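Local coordinates for CCHC-type domain-containing protein (Trypanosoma brucei brucei, PDB 7C45) that binds single-stranded RNA and zinc and probably acts as a 3'-5' exoribonuclease of the RNase D type that trims guide RNAs, at residues E43-T48 against L54-L59; D106-S111 against K230-E235. All blocks are in the same frame, centred on the assembly; numbering follows the deposited sequence.

Contact 1 of 2, residues E43-T48 against L54-L59. With CA (calcium ion), chain E; nucleotides of chain B.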
loop_
_atom_site.group_PDB
_atom_site.type_symbol
_atom_site.label_atom_id
_atom_site.label_comp_id
_atom_site.label_asym_id
_atom_site.label_seq_id
_atom_site.Cartn_x
_atom_site.Cartn_y
_atom_site.Cartn_z
ATOM N N GLU A 43 -8.294 6.374 -6.406
ATOM C CA GLU A 43 -8.776 5.834 -7.675
ATOM C C GLU A 43 -8.890 6.953 -8.701
ATOM O O GLU A 43 -9.489 7.995 -8.426
ATOM C CB GLU A 43 -10.136 5.147 -7.543
ATOM C CG GLU A 43 -10.208 3.985 -6.523
ATOM C CD GLU A 43 -9.069 2.978 -6.653
ATOM O OE1 GLU A 43 -8.816 2.532 -7.789
ATOM O OE2 GLU A 43 -8.462 2.597 -5.605
ATOM N N ALA A 44 -8.349 6.716 -9.896
ATOM C CA ALA A 44 -8.305 7.749 -10.921
ATOM C C ALA A 44 -8.861 7.202 -12.232
ATOM O O ALA A 44 -8.923 5.991 -12.450
ATOM C CB ALA A 44 -6.871 8.273 -11.111
ATOM N N PHE A 45 -9.294 8.115 -13.100
ATOM C CA PHE A 45 -9.699 7.721 -14.441
ATOM C C PHE A 45 -8.608 6.875 -15.089
ATOM O O PHE A 45 -7.444 7.272 -15.104
ATOM C CB PHE A 45 -9.935 8.952 -15.322
ATOM C CG PHE A 45 -11.184 9.747 -15.015
ATOM C CD1 PHE A 45 -11.835 9.667 -13.805
ATOM C CD2 PHE A 45 -11.692 10.590 -15.991
ATOM C CE1 PHE A 45 -12.980 10.443 -13.559
ATOM C CE2 PHE A 45 -12.815 11.343 -15.771
ATOM C CZ PHE A 45 -13.463 11.271 -14.533
ATOM N N CYS A 46 -8.992 5.727 -15.640
ATOM C CA CYS A 46 -8.042 4.929 -16.408
ATOM C C CYS A 46 -7.622 5.705 -17.647
ATOM O O CYS A 46 -8.419 6.450 -18.220
ATOM C CB CYS A 46 -8.661 3.588 -16.791
ATOM S SG CYS A 46 -8.834 2.474 -15.362
ATOM N N THR A 47 -6.353 5.556 -18.033
ATOM C CA THR A 47 -5.842 6.206 -19.235
ATOM C C THR A 47 -5.326 5.150 -20.203
ATOM O O THR A 47 -5.807 4.017 -20.208
ATOM C CB THR A 47 -4.712 7.182 -18.909
ATOM O OG1 THR A 47 -3.642 6.470 -18.289
ATOM C CG2 THR A 47 -5.190 8.307 -17.990
ATOM N N THR A 48 -4.323 5.497 -20.995
ATOM C CA THR A 48 -3.670 4.523 -21.855
ATOM C C THR A 48 -2.479 3.878 -21.133
ATOM O O THR A 48 -2.038 4.329 -20.077
ATOM C CB THR A 48 -3.243 5.196 -23.156
ATOM O OG1 THR A 48 -2.231 6.164 -22.876
ATOM C CG2 THR A 48 -4.433 5.911 -23.739
ATOM N N LEU A 54 -1.241 8.952 -13.052
ATOM C CA LEU A 54 -2.652 8.653 -12.854
ATOM C C LEU A 54 -3.489 9.611 -13.687
ATOM O O LEU A 54 -3.119 10.766 -13.887
ATOM C CB LEU A 54 -3.052 8.794 -11.388
ATOM C CG LEU A 54 -2.485 7.757 -10.408
ATOM C CD1 LEU A 54 -3.176 7.919 -9.095
ATOM C CD2 LEU A 54 -2.635 6.335 -10.906
ATOM N N GLY A 55 -4.629 9.125 -14.159
ATOM C CA GLY A 55 -5.616 9.995 -14.767
ATOM C C GLY A 55 -6.299 10.898 -13.737
ATOM O O GLY A 55 -5.874 11.029 -12.592
ATOM N N ARG A 56 -7.370 11.543 -14.184
ATOM C CA ARG A 56 -8.077 12.505 -13.339
ATOM C C ARG A 56 -8.522 11.833 -12.048
ATOM O O ARG A 56 -9.105 10.756 -12.080
ATOM C CB ARG A 56 -9.287 13.043 -14.088
ATOM C CG ARG A 56 -10.042 14.126 -13.366
ATOM C CD ARG A 56 -11.130 14.634 -14.309
ATOM N NE ARG A 56 -11.976 15.655 -13.721
ATOM C CZ ARG A 56 -12.918 16.296 -14.391
ATOM N NH1 ARG A 56 -13.119 16.023 -15.682
ATOM N NH2 ARG A 56 -13.650 17.216 -13.779
ATOM N N ILE A 57 -8.209 12.445 -10.909
ATOM C CA ILE A 57 -8.599 11.845 -9.637
ATOM C C ILE A 57 -10.114 11.732 -9.563
ATOM O O ILE A 57 -10.836 12.697 -9.829
ATOM C CB ILE A 57 -8.064 12.662 -8.459
ATOM C CG1 ILE A 57 -6.549 12.489 -8.332
ATOM C CG2 ILE A 57 -8.761 12.229 -7.193
ATOM C CD1 ILE A 57 -5.931 13.407 -7.324
ATOM N N SER A 58 -10.597 10.543 -9.206
ATOM C CA SER A 58 -12.023 10.306 -9.016
ATOM C C SER A 58 -12.364 10.220 -7.530
ATOM O O SER A 58 -13.188 10.985 -7.024
ATOM C CB SER A 58 -12.439 9.025 -9.737
ATOM O OG SER A 58 -13.814 8.748 -9.559
ATOM N N LEU A 59 -11.718 9.297 -6.831
ATOM C CA LEU A 59 -11.880 9.084 -5.397
ATOM C C LEU A 59 -10.540 9.227 -4.686
ATOM O O LEU A 59 -9.501 8.852 -5.230
ATOM C CB LEU A 59 -12.439 7.680 -5.111
ATOM C CG LEU A 59 -13.793 7.311 -5.716
ATOM C CD1 LEU A 59 -14.150 5.846 -5.436
ATOM C CD2 LEU A 59 -14.893 8.281 -5.198
HETATM CA CA CA E . -7.033 1.103 -4.630
ATOM P P U B 10 -4.369 0.837 -7.028
ATOM O OP1 U B 10 -5.241 1.302 -5.933
ATOM O OP2 U B 10 -4.335 -0.606 -7.412
ATOM O "O5'" U B 10 -4.697 1.675 -8.348
ATOM C "C5'" U B 10 -5.019 3.054 -8.253
ATOM C "C4'" U B 10 -5.255 3.664 -9.609
ATOM O "O4'" U B 10 -4.168 3.303 -10.482
ATOM C "C3'" U B 10 -6.492 3.186 -10.350
ATOM O "O3'" U B 10 -7.661 3.861 -9.943
ATOM C "C2'" U B 10 -6.138 3.460 -11.802
ATOM O "O2'" U B 10 -6.342 4.837 -12.092
ATOM C "C1'" U B 10 -4.637 3.177 -11.806
ATOM N N1 U B 10 -4.319 1.819 -12.285
ATOM C C2 U B 10 -4.304 1.660 -13.652
ATOM O O2 U B 10 -4.557 2.583 -14.412
ATOM N N3 U B 10 -3.994 0.391 -14.072
ATOM C C4 U B 10 -3.697 -0.693 -13.269
ATOM O O4 U B 10 -3.440 -1.769 -13.799
ATOM C C5 U B 10 -3.722 -0.440 -11.860
ATOM C C6 U B 10 -4.024 0.786 -11.423
HETATM O O HOH W 1 -5.135 6.281 -14.216
HETATM O O HOH W 2 -9.109 -0.329 -3.268
HETATM O O HOH W 3 -8.085 -0.636 -6.060
#

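Contact 2 of 2, residues D106-S111 against K230-E235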
loop_
_atom_site.group_PDB
_atom_site.type_symbol
_atom_site.label_atom_id
_atom_site.label_comp_id
_atom_site.label_asym_id
_atom_site.label_seq_id
_atom_site.Cartn_x
_atom_site.Cartn_y
_atom_site.Cartn_z
ATOM N N ASP A 106 0.343 8.061 -6.476
ATOM C CA ASP A 106 -0.603 8.808 -5.647
ATOM C C ASP A 106 -0.071 10.187 -5.322
ATOM O O ASP A 106 -0.780 11.193 -5.454
ATOM C CB ASP A 106 -0.880 8.061 -4.342
ATOM C CG ASP A 106 -1.702 6.810 -4.551
ATOM O OD1 ASP A 106 -2.220 6.617 -5.662
ATOM O OD2 ASP A 106 -1.845 6.046 -3.579
ATOM N N VAL A 107 1.188 10.243 -4.886
ATOM C CA VAL A 107 1.792 11.493 -4.466
ATOM C C VAL A 107 1.982 12.411 -5.664
ATOM O O VAL A 107 1.768 13.634 -5.575
ATOM C CB VAL A 107 3.107 11.165 -3.736
ATOM C CG1 VAL A 107 4.113 12.264 -3.853
ATOM C CG2 VAL A 107 2.787 10.787 -2.288
ATOM N N GLU A 108 2.326 11.828 -6.821
ATOM C CA GLU A 108 2.399 12.605 -8.042
ATOM C C GLU A 108 1.055 13.232 -8.363
ATOM O O GLU A 108 0.995 14.400 -8.734
ATOM C CB GLU A 108 2.851 11.728 -9.203
ATOM C CG GLU A 108 2.907 12.464 -10.529
ATOM C CD GLU A 108 3.348 11.548 -11.633
ATOM O OE1 GLU A 108 2.772 10.455 -11.734
ATOM O OE2 GLU A 108 4.288 11.901 -12.372
ATOM N N ALA A 109 -0.030 12.469 -8.202
ATOM C CA ALA A 109 -1.361 13.003 -8.496
ATOM C C ALA A 109 -1.787 14.028 -7.462
ATOM O O ALA A 109 -2.425 15.031 -7.808
ATOM C CB ALA A 109 -2.390 11.875 -8.586
ATOM N N LEU A 110 -1.465 13.792 -6.187
ATOM C CA LEU A 110 -1.785 14.790 -5.171
ATOM C C LEU A 110 -1.101 16.113 -5.486
ATOM O O LEU A 110 -1.706 17.176 -5.354
ATOM C CB LEU A 110 -1.381 14.302 -3.778
ATOM C CG LEU A 110 -2.224 13.149 -3.229
ATOM C CD1 LEU A 110 -1.682 12.704 -1.871
ATOM C CD2 LEU A 110 -3.691 13.544 -3.110
ATOM N N SER A 111 0.160 16.064 -5.916
ATOM C CA SER A 111 0.901 17.297 -6.155
ATOM C C SER A 111 0.452 17.966 -7.451
ATOM O O SER A 111 0.165 19.165 -7.467
ATOM C CB SER A 111 2.407 17.013 -6.182
ATOM O OG SER A 111 3.134 18.196 -6.492
ATOM N N LYS A 230 4.426 18.756 -11.033
ATOM C CA LYS A 230 4.401 18.482 -12.454
ATOM C C LYS A 230 4.667 17.004 -12.636
ATOM O O LYS A 230 5.188 16.362 -11.721
ATOM C CB LYS A 230 5.460 19.299 -13.220
ATOM C CG LYS A 230 6.867 18.961 -12.733
ATOM C CD LYS A 230 7.956 19.617 -13.577
ATOM C CE LYS A 230 9.260 19.691 -12.800
ATOM N NZ LYS A 230 10.359 20.202 -13.650
ATOM N N PRO A 231 4.298 16.419 -13.755
ATOM C CA PRO A 231 4.593 14.997 -13.930
ATOM C C PRO A 231 6.091 14.722 -13.800
ATOM O O PRO A 231 6.931 15.551 -14.147
ATOM C CB PRO A 231 4.054 14.683 -15.325
ATOM C CG PRO A 231 2.942 15.719 -15.498
ATOM C CD PRO A 231 3.521 16.949 -14.890
ATOM N N VAL A 232 6.400 13.588 -13.185
ATOM C CA VAL A 232 7.782 13.174 -12.998
ATOM C C VAL A 232 8.386 12.834 -14.346
ATOM O O VAL A 232 7.787 12.090 -15.133
ATOM C CB VAL A 232 7.852 11.979 -12.042
ATOM C CG1 VAL A 232 9.222 11.399 -12.029
ATOM C CG2 VAL A 232 7.466 12.430 -10.642
ATOM N N ILE A 233 9.593 13.349 -14.595
ATOM C CA ILE A 233 10.296 13.072 -15.842
ATOM C C ILE A 233 10.980 11.717 -15.771
ATOM O O ILE A 233 10.703 10.814 -16.564
ATOM C CB ILE A 233 11.308 14.196 -16.136
ATOM C CG1 ILE A 233 10.587 15.507 -16.440
ATOM C CG2 ILE A 233 12.231 13.826 -17.303
ATOM C CD1 ILE A 233 9.806 15.469 -17.726
ATOM N N THR A 234 11.859 11.551 -14.792
ATOM C CA THR A 234 12.709 10.379 -14.652
ATOM C C THR A 234 12.269 9.637 -13.405
ATOM O O THR A 234 12.230 10.224 -12.325
ATOM C CB THR A 234 14.170 10.805 -14.535
ATOM O OG1 THR A 234 14.555 11.449 -15.742
ATOM C CG2 THR A 234 15.084 9.622 -14.269
ATOM N N GLU A 235 11.916 8.369 -13.556
ATOM C CA GLU A 235 11.481 7.581 -12.412
ATOM C C GLU A 235 12.620 7.350 -11.419
ATOM O O GLU A 235 13.792 7.302 -11.784
ATOM C CB GLU A 235 10.940 6.240 -12.887
ATOM C CG GLU A 235 9.644 6.359 -13.663
ATOM C CD GLU A 235 8.505 6.890 -12.804
ATOM O OE1 GLU A 235 8.162 6.236 -11.802
ATOM O OE2 GLU A 235 7.926 7.933 -13.151
#

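Contact 1 of 2, residues E43-T48 against L54-L59
Glu43 and Leu59 face each other as an antiparallel hydrogen-bonded pair, Glu43 N donating to Leu59 O at 3.0 Å. Glu43 O takes two donors, Ser58 N at 2.9 Å and Leu59 N, and this two-against-one pairing is a classic beta bulge. Past it, Ala44 and Ile57 form a non-hydrogen-bonded pair, and Phe45 N closes on Arg56 O at 2.8 Å with a nearly straight N-H (167°). The Phe45 ring lies alongside Arg56, pointing the same way: Arg56 CB sits over one face in a CH-pi contact, 4.0 Å from the ring centroid, while Ser58 CB meets the edge. Arg56 is extended from CG to NE, CG anti to the backbone N (chi1 -175°), which carries CD to the ring's far end.

The strand end grips U10 of chain B, the bound RNA. Glu43 bends at chi2 (-48°), turning its carboxylate from Leu59 to the nucleotide; OE1 accepts from U10 O3', and OE2 binds calcium at 2.3 Å, with Asp41 and Asp191 completing the protein ligands. Ala44 N donates to the same U10 O3' at 2.9 Å, and Ala44 O accepts from O2', so O3' is held by both residues and O2' by Ala44 alone of the two. A water joins U10 O2' to Phe45 O and Gly55 N, bridging both segments. Leu54 CD2 packs on the U10 ribose, 3.4 Å from its O4'.

In the second shell, Gln61 bonds Glu43 OE2, Gln113 holds Gly55 O and Ile57 N, and Trp175 O and Arg178 engage Ser58 OG. Strands 37-44 and 57-64 are adjacent in the mixed sheet of this RNase H-like exonuclease domain; Leu54 and Ile57 pack on helix 104-114, whereas Glu43 and Leu59 touch Ala188 of helix 182-202.

Contact 2 of 2, residues D106-S111 against K230-E235
Glu108, on helix 104-114, reaches across to the irregular segment 230-235, whose backbone comes nearest at Pro231, its CA 6.7 Å from Glu108 CA. The contact is essentially one carboxylate against one peptide N-H: Val232 N donates to Glu108 OE2 at 2.8 Å, almost perfectly straight (175°) and nearly in line with the C-O bond. The side chain spans the gap because it is fully extended, with CG anti to the backbone N (chi1 178°) and chi2 also trans. Glu108 OE2 also rests against Pro231 CA at 3.5 Å and Val232 CB at 3.6 Å, so carbons of both residues flank the bond.

Further partners fix the carboxylate's rotation: Gln53 donates to OE2, and Arg105 forms a salt bridge with OE1. Arg105 also pairs with Glu235, which should ease the proximity of the two glutamates, Glu108 OE2 and Glu235 OE2 being 5.4 Å apart. Ser111 OG bonds Gly229 N, a second tie between helix and loop, while Val232 packs on His225 and Tyr226. This is a buried side-chain-to-backbone anchor, pinning the loop after helix 212-226 to a helix of the exonuclease domain whose Asp106 binds manganese in another structure of this protein.

In the fold
From the N terminus, the chain runs along strand 37-44 to the active site, turns back through residues 45-56 and enters strand 57-64; contact 1, its segments five residues apart, closes this short loop. Contact 2 opens later, on helix 104-114, and closes only after 118 more residues, mostly helical where regular, beyond helix 212-226. The two loops thus lie in series, neither enclosing the other. In space they adjoin, centres 13 Å apart: Leu54 CD1 packs against Asp106 OD1 and Ala109 CB, while Ile57 CD1 meets Ala109 O. Helix 104-114, itself one side of contact 2, therefore links the central sheet, at the RNA-bound end of strand 37-44, to the loop leading to helix 245-251.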